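Local coordinates for protein ferritin light chain (Trichoplusia ni, PDB 1Z6O) that stores iron in soluble, non-toxic form as the light chain of a secreted insect ferritin, where it facilitates nucleation of the ferrihydrite core, at residues Arg51-Asp54 against Tyr55-Ser58; Ile91-Val94 against Thr95-Asp99; Arg176-Ala179 against Gly180-Ser183. All coordinates share one frame; numbering follows the deposited sequence.

Contact 1 (Arg51-Asp54 against Tyr55-Ser58)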
loop_
_atom_site.group_PDB
_atom_site.type_symbol
_atom_site.label_atom_id
_atom_site.label_comp_id
_atom_site.label_asym_id
_atom_site.label_seq_id
_atom_site.Cartn_x
_atom_site.Cartn_y
_atom_site.Cartn_z
ATOM N N ARG A 51 44.904 -3.947 -28.361
ATOM C CA ARG A 51 45.087 -3.560 -26.967
ATOM C C ARG A 51 44.123 -4.290 -26.036
ATOM O O ARG A 51 44.493 -4.574 -24.894
ATOM C CB ARG A 51 44.926 -2.044 -26.778
ATOM C CG ARG A 51 46.049 -1.220 -27.389
ATOM C CD ARG A 51 47.425 -1.629 -26.855
ATOM N NE ARG A 51 48.467 -0.777 -27.427
ATOM C CZ ARG A 51 49.717 -1.165 -27.654
ATOM N NH1 ARG A 51 50.098 -2.403 -27.359
ATOM N NH2 ARG A 51 50.584 -0.315 -28.193
ATOM N N SER A 52 42.903 -4.601 -26.494
ATOM C CA SER A 52 41.981 -5.303 -25.601
ATOM C C SER A 52 42.601 -6.623 -25.161
ATOM O O SER A 52 42.520 -6.990 -23.988
ATOM C CB SER A 52 40.598 -5.555 -26.245
ATOM O OG SER A 52 40.638 -6.534 -27.269
ATOM N N TYR A 53 43.229 -7.336 -26.090
ATOM C CA TYR A 53 43.859 -8.604 -25.733
ATOM C C TYR A 53 45.164 -8.411 -24.943
ATOM O O TYR A 53 45.485 -9.236 -24.091
ATOM C CB TYR A 53 44.041 -9.485 -26.989
ATOM C CG TYR A 53 42.761 -10.250 -27.298
ATOM C CD1 TYR A 53 41.967 -9.941 -28.414
ATOM C CD2 TYR A 53 42.324 -11.260 -26.441
ATOM C CE1 TYR A 53 40.767 -10.633 -28.661
ATOM C CE2 TYR A 53 41.135 -11.948 -26.675
ATOM C CZ TYR A 53 40.366 -11.636 -27.781
ATOM O OH TYR A 53 39.213 -12.354 -27.997
ATOM N N ASP A 54 45.907 -7.328 -25.187
ATOM C CA ASP A 54 47.116 -7.068 -24.383
ATOM C C ASP A 54 46.682 -6.852 -22.918
ATOM O O ASP A 54 47.279 -7.390 -21.985
ATOM C CB ASP A 54 47.846 -5.782 -24.824
ATOM C CG ASP A 54 48.554 -5.922 -26.162
ATOM O OD1 ASP A 54 48.931 -7.054 -26.520
ATOM O OD2 ASP A 54 48.748 -4.891 -26.846
ATOM N N TYR A 55 45.654 -6.035 -22.720
ATOM C CA TYR A 55 45.162 -5.756 -21.367
ATOM C C TYR A 55 44.620 -7.030 -20.714
ATOM O O TYR A 55 44.752 -7.227 -19.504
ATOM C CB TYR A 55 44.054 -4.693 -21.416
ATOM C CG TYR A 55 44.541 -3.322 -21.865
ATOM C CD1 TYR A 55 43.708 -2.479 -22.589
ATOM C CD2 TYR A 55 45.823 -2.863 -21.533
ATOM C CE1 TYR A 55 44.127 -1.200 -22.979
ATOM C CE2 TYR A 55 46.256 -1.579 -21.918
ATOM C CZ TYR A 55 45.393 -0.759 -22.638
ATOM O OH TYR A 55 45.777 0.514 -23.015
ATOM N N LEU A 56 43.988 -7.883 -21.511
ATOM C CA LEU A 56 43.455 -9.129 -20.974
ATOM C C LEU A 56 44.598 -9.990 -20.426
ATOM O O LEU A 56 44.466 -10.608 -19.367
ATOM C CB LEU A 56 42.687 -9.892 -22.068
ATOM C CG LEU A 56 42.074 -11.214 -21.588
ATOM C CD1 LEU A 56 41.038 -10.909 -20.513
ATOM C CD2 LEU A 56 41.410 -11.944 -22.747
ATOM N N LEU A 57 45.725 -10.032 -21.135
ATOM C CA LEU A 57 46.870 -10.818 -20.670
ATOM C C LEU A 57 47.459 -10.213 -19.393
ATOM O O LEU A 57 47.911 -10.945 -18.518
ATOM C CB LEU A 57 47.943 -10.923 -21.766
ATOM C CG LEU A 57 47.491 -11.724 -23.006
ATOM C CD1 LEU A 57 48.586 -11.674 -24.069
ATOM C CD2 LEU A 57 47.185 -13.171 -22.622
ATOM N N SER A 58 47.474 -8.886 -19.282
ATOM C CA SER A 58 47.962 -8.263 -18.046
ATOM C C SER A 58 47.008 -8.613 -16.902
ATOM O O SER A 58 47.449 -8.884 -15.786
ATOM C CB SER A 58 48.040 -6.734 -18.178
ATOM O OG SER A 58 49.130 -6.357 -19.001
#
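Tyr-53 and Leu-56 lie side by side and point the same way from neighbouring turns of helix 37-61, with the methyl CD2 of Leu-56 3.9 Å from CD2 of the Tyr-53 ring and about as close to its CE2. The leucine reaches the ring because its CG stands opposite the backbone N (chi1 -179°), which carries the branched end alongside the tyrosine. Both residues turn to a neighbouring ferritin heavy chain: the hydroxyl of Tyr-53 is hydrogen-bonded to Ser-36 of that chain, and Leu-56 packs on its Met-72.

Another side of the helix carries Tyr-55, whose ring runs back along the preceding turn. Its CE1 comes within 4.0 Å of CB of Arg-51, and its CD1 lies 3.2 Å from the carbonyl O of Arg-51. That oxygen also accepts the amide of Tyr-55, the N to O distance being 2.9 Å. The hydroxyl end of Tyr-55 goes on to Thr-132. Beyond CB, Arg-51 bends at its second torsion (chi2 -56°) and swings its guanidinium round to Asp-54, where NH1 meets OD2 of Asp-54 at 2.9 Å. The carboxylate oxygen sits at the guanidinium edge, close to its plane, and is approached nearly along its C-O axis; NH2 of Arg-51 makes a second salt bridge, to Glu-135.

Chemically, the helix segment is divided between two kinds of bonding. An apolar tyrosine-leucine pair, with the Tyr-53 hydroxyl bonded to Ser-36, lies against the heavy chain, while an arginine shared by two carboxylates, one on its own helix and one on helix 122-148, probably has its positive charge well balanced and its guanidinium restrained against rotation.

Contact 2 (Ile91-Val94 against Thr95-Asp99)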
loop_
_atom_site.group_PDB
_atom_site.type_symbol
_atom_site.label_atom_id
_atom_site.label_comp_id
_atom_site.label_asym_id
_atom_site.label_seq_id
_atom_site.Cartn_x
_atom_site.Cartn_y
_atom_site.Cartn_z
ATOM N N ILE A 91 33.817 -0.454 -35.535
ATOM C CA ILE A 91 33.455 -1.239 -36.717
ATOM C C ILE A 91 32.053 -0.827 -37.173
ATOM O O ILE A 91 31.802 -0.655 -38.365
ATOM C CB ILE A 91 33.476 -2.762 -36.407
ATOM C CG1 ILE A 91 34.930 -3.238 -36.260
ATOM C CG2 ILE A 91 32.748 -3.547 -37.526
ATOM C CD1 ILE A 91 35.055 -4.662 -35.681
ATOM N N LYS A 92 31.136 -0.670 -36.226
ATOM C CA LYS A 92 29.781 -0.258 -36.578
ATOM C C LYS A 92 29.762 1.161 -37.146
ATOM O O LYS A 92 28.964 1.458 -38.037
ATOM C CB LYS A 92 28.849 -0.347 -35.363
ATOM C CG LYS A 92 28.531 -1.806 -34.958
ATOM C CD LYS A 92 27.667 -1.855 -33.705
ATOM C CE LYS A 92 27.247 -3.297 -33.395
ATOM N NZ LYS A 92 26.484 -3.381 -32.105
ATOM N N HIS A 93 30.634 2.040 -36.655
ATOM C CA HIS A 93 30.653 3.404 -37.185
ATOM C C HIS A 93 31.188 3.424 -38.622
ATOM O O HIS A 93 30.689 4.160 -39.478
ATOM C CB HIS A 93 31.519 4.330 -36.317
ATOM C CG HIS A 93 31.177 5.776 -36.493
ATOM N ND1 HIS A 93 30.187 6.395 -35.762
ATOM C CD2 HIS A 93 31.621 6.698 -37.383
ATOM C CE1 HIS A 93 30.033 7.636 -36.194
ATOM N NE2 HIS A 93 30.891 7.845 -37.178
ATOM N N VAL A 94 32.219 2.626 -38.873
ATOM C CA VAL A 94 32.810 2.500 -40.209
ATOM C C VAL A 94 31.710 2.089 -41.208
ATOM O O VAL A 94 31.587 2.667 -42.301
ATOM C CB VAL A 94 33.946 1.419 -40.198
ATOM C CG1 VAL A 94 34.284 0.957 -41.625
ATOM C CG2 VAL A 94 35.199 1.994 -39.510
ATOM N N THR A 95 30.898 1.101 -40.837
ATOM C CA THR A 95 29.835 0.657 -41.742
ATOM C C THR A 95 28.666 1.633 -41.781
ATOM O O THR A 95 27.988 1.750 -42.804
ATOM C CB THR A 95 29.318 -0.752 -41.384
ATOM O OG1 THR A 95 28.827 -0.765 -40.039
ATOM C CG2 THR A 95 30.447 -1.773 -41.528
ATOM N N LYS A 96 28.420 2.332 -40.678
ATOM C CA LYS A 96 27.342 3.323 -40.668
ATOM C C LYS A 96 27.629 4.400 -41.726
ATOM O O LYS A 96 26.713 4.894 -42.388
ATOM C CB LYS A 96 27.235 3.997 -39.289
ATOM C CG LYS A 96 26.213 5.141 -39.272
ATOM C CD LYS A 96 25.804 5.561 -37.854
ATOM C CE LYS A 96 26.946 6.187 -37.097
ATOM N NZ LYS A 96 26.512 6.593 -35.723
ATOM N N ARG A 97 28.905 4.758 -41.883
ATOM C CA ARG A 97 29.300 5.779 -42.852
ATOM C C ARG A 97 29.495 5.237 -44.274
ATOM O O ARG A 97 30.044 5.922 -45.138
ATOM C CB ARG A 97 30.567 6.518 -42.369
ATOM C CG ARG A 97 30.352 7.356 -41.078
ATOM C CD ARG A 97 29.270 8.445 -41.269
ATOM N NE ARG A 97 29.550 9.304 -42.420
ATOM C CZ ARG A 97 30.401 10.328 -42.418
ATOM N NH1 ARG A 97 31.070 10.657 -41.315
ATOM N NH2 ARG A 97 30.604 11.015 -43.535
ATOM N N GLY A 98 29.062 4.000 -44.512
ATOM C CA GLY A 98 29.126 3.443 -45.858
ATOM C C GLY A 98 30.411 2.789 -46.306
ATOM O O GLY A 98 30.586 2.503 -47.483
ATOM N N ASP A 99 31.307 2.523 -45.371
ATOM C CA ASP A 99 32.589 1.913 -45.707
ATOM C C ASP A 99 32.533 0.454 -45.249
ATOM O O ASP A 99 31.484 -0.038 -44.818
ATOM C CB ASP A 99 33.685 2.697 -44.970
ATOM C CG ASP A 99 35.089 2.434 -45.500
ATOM O OD1 ASP A 99 35.255 1.721 -46.511
ATOM O OD2 ASP A 99 36.038 2.965 -44.878
HETATM O O HOH W 1 28.555 5.626 -33.844
#
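The imidazole of His-93 is met by two side chains at the end of the helix, Lys-96 at its ND1-CE1 side and Arg-97, the first residue past the helix, at its CD2-NE2 side. CE of Lys-96 lies 3.5 Å from His-93 ND1, approaching obliquely, whereas CG of Arg-97 is 4.0 Å from His-93 CD2. The histidine and arginine run side by side, yet the ring and guanidinium planes stand 82° apart. At the ring edge, in its plane, a water sits 2.6 Å from His-93 ND1 and also accepts from NZ of Lys-96. Outside these segments the ring stacks with Tyr-162, and Glu-158 is hydrogen-bonded to His-93 NE2 and salt-bridged to Arg-97, which has a second carboxylate partner in Asp-156; Lys-96 pairs with Glu-173 of a second light-chain subunit.

The helix closes in a Schellman motif. Asp-99 N bonds to Val-94 O at 3.1 Å and Gly-98 N to Thr-95 O at 3.0 Å, with Gly-98, at positive phi, as the C-prime residue. Thr-95, whose carbonyl serves this motif, also uses its hydroxyl: set between backbone N and carbonyl carbon (chi1 58°), OG1 reaches Lys-92 O at 3.0 Å. It donates from above the carbonyl plane, on the same face as the amide of Lys-96. Putting a valine here would probably leave Lys-92 O with the Lys-96 amide alone of these two donors.

The polar ends thus tie this end of helix 70-96 outward: Glu-158 and Asp-156 probably offset positive charge on Arg-97, while Glu-173 probably balances Lys-96 across the subunit boundary.

Contact 3 (Arg176-Ala179 against Gly180-Ser183)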
loop_
_atom_site.group_PDB
_atom_site.type_symbol
_atom_site.label_atom_id
_atom_site.label_comp_id
_atom_site.label_asym_id
_atom_site.label_seq_id
_atom_site.Cartn_x
_atom_site.Cartn_y
_atom_site.Cartn_z
ATOM N N ARG A 176 44.765 10.744 -16.691
ATOM C CA ARG A 176 45.047 11.419 -15.424
ATOM C C ARG A 176 45.037 10.403 -14.273
ATOM O O ARG A 176 45.868 10.463 -13.364
ATOM C CB ARG A 176 44.009 12.519 -15.161
ATOM C CG ARG A 176 44.105 13.138 -13.750
ATOM C CD ARG A 176 45.492 13.764 -13.472
ATOM N NE ARG A 176 45.517 14.340 -12.120
ATOM C CZ ARG A 176 45.708 13.635 -11.008
ATOM N NH1 ARG A 176 45.918 12.320 -11.074
ATOM N NH2 ARG A 176 45.631 14.235 -9.822
ATOM N N THR A 177 44.092 9.472 -14.310
ATOM C CA THR A 177 44.005 8.448 -13.262
ATOM C C THR A 177 45.264 7.574 -13.231
ATOM O O THR A 177 45.857 7.356 -12.166
ATOM C CB THR A 177 42.767 7.550 -13.476
ATOM O OG1 THR A 177 41.590 8.353 -13.340
ATOM C CG2 THR A 177 42.720 6.412 -12.440
ATOM N N LEU A 178 45.676 7.083 -14.396
ATOM C CA LEU A 178 46.868 6.243 -14.480
ATOM C C LEU A 178 48.134 7.015 -14.114
ATOM O O LEU A 178 49.030 6.469 -13.466
ATOM C CB LEU A 178 46.998 5.644 -15.891
ATOM C CG LEU A 178 45.932 4.586 -16.212
ATOM C CD1 LEU A 178 45.965 4.233 -17.707
ATOM C CD2 LEU A 178 46.206 3.331 -15.371
ATOM N N ALA A 179 48.224 8.281 -14.522
ATOM C CA ALA A 179 49.404 9.080 -14.177
ATOM C C ALA A 179 49.468 9.221 -12.650
ATOM O O ALA A 179 50.547 9.159 -12.055
ATOM C CB ALA A 179 49.329 10.473 -14.825
ATOM N N GLY A 180 48.310 9.427 -12.025
ATOM C CA GLY A 180 48.271 9.548 -10.572
ATOM C C GLY A 180 48.742 8.253 -9.914
ATOM O O GLY A 180 49.467 8.291 -8.917
ATOM N N HIS A 181 48.336 7.105 -10.457
ATOM C CA HIS A 181 48.763 5.822 -9.881
ATOM C C HIS A 181 50.285 5.692 -9.951
ATOM O O HIS A 181 50.904 5.218 -8.999
ATOM C CB HIS A 181 48.146 4.612 -10.617
ATOM C CG HIS A 181 46.657 4.511 -10.500
ATOM N ND1 HIS A 181 45.944 5.119 -9.490
ATOM C CD2 HIS A 181 45.752 3.829 -11.244
ATOM C CE1 HIS A 181 44.662 4.818 -9.615
ATOM N NE2 HIS A 181 44.519 4.036 -10.672
ATOM N N THR A 182 50.901 6.091 -11.068
ATOM C CA THR A 182 52.354 5.969 -11.153
ATOM C C THR A 182 53.027 6.899 -10.159
ATOM O O THR A 182 54.073 6.551 -9.612
ATOM C CB THR A 182 52.925 6.243 -12.586
ATOM O OG1 THR A 182 52.751 7.624 -12.932
ATOM C CG2 THR A 182 52.226 5.369 -13.607
ATOM N N SER A 183 52.447 8.079 -9.912
ATOM C CA SER A 183 53.032 8.999 -8.925
ATOM C C SER A 183 52.971 8.379 -7.531
ATOM O O SER A 183 53.910 8.510 -6.745
ATOM C CB SER A 183 52.277 10.338 -8.865
ATOM O OG SER A 183 52.414 11.042 -10.075
#
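Thr-182 OG1 donates to Ala-179 O at 2.8 Å, and the amide of Ser-183 shares the same acceptor at 3.1 Å. Two bonds thus grip one oxygen, and both donors come from the same face of its carbonyl plane. The threonine can add the second because its hydroxyl is set between backbone N and carbonyl carbon (chi1 68°), folding OG1 back over the preceding turn. Ser-183 sends its own hydroxyl to the backbone of Asp-49 in a ferritin heavy chain.

The amide of His-181 bonds to Thr-177 O at 3.0 Å, and the imidazole then turns one face to that same oxygen, which lies 3.4 Å above the ring plane over its centre. Thr-177 and His-181 point the same way, and the methyl CG2 of Thr-177 approaches NE2 of the imidazole at 3.5 Å. Leu-178 crosses the histidine obliquely, its CD2 4.2 Å from His-181 CD2. Phe-204 meets the ring edge-to-face, and Leu-126 of helix 122-148 packs against both His-181 and Thr-182.

Arg-176 bends at its second torsion (chi2 59°) and runs forward along the helix, bringing NH1 3.7 Å from Gly-180 CA. A CB on that glycine would fall too near NH1 in this conformation. The guanidinium bonds to Ser-47 and Asn-52 of the heavy chain.

These are two successive turns of the long helix 157-190 of the ferritin four-helix bundle, with Leu-178 and His-181 turned to helix 122-148 and Arg-176 and Ser-183 to the neighbouring heavy chain.

In the fold
The three contacts are turns on three long helices of one ferritin bundle: contact 1 on helix 37-61, contact 2 at the end of helix 70-96, contact 3 on helix 157-190. None touches another. Contacts 1 and 3 come nearest, about 6 Å between nearest atoms and 19 Å between centres; contacts 2 and 3 lie on opposite sides of the chain's centre, 34 Å between centres. All three also meet a heavy chain, and contacts 2 and 3 light-chain copies as well, as suits a mixed 24-chain shell. The His-93 side chain in contact 2 is about 13 Å from a bound calcium ion and about 13 Å from a bound iron.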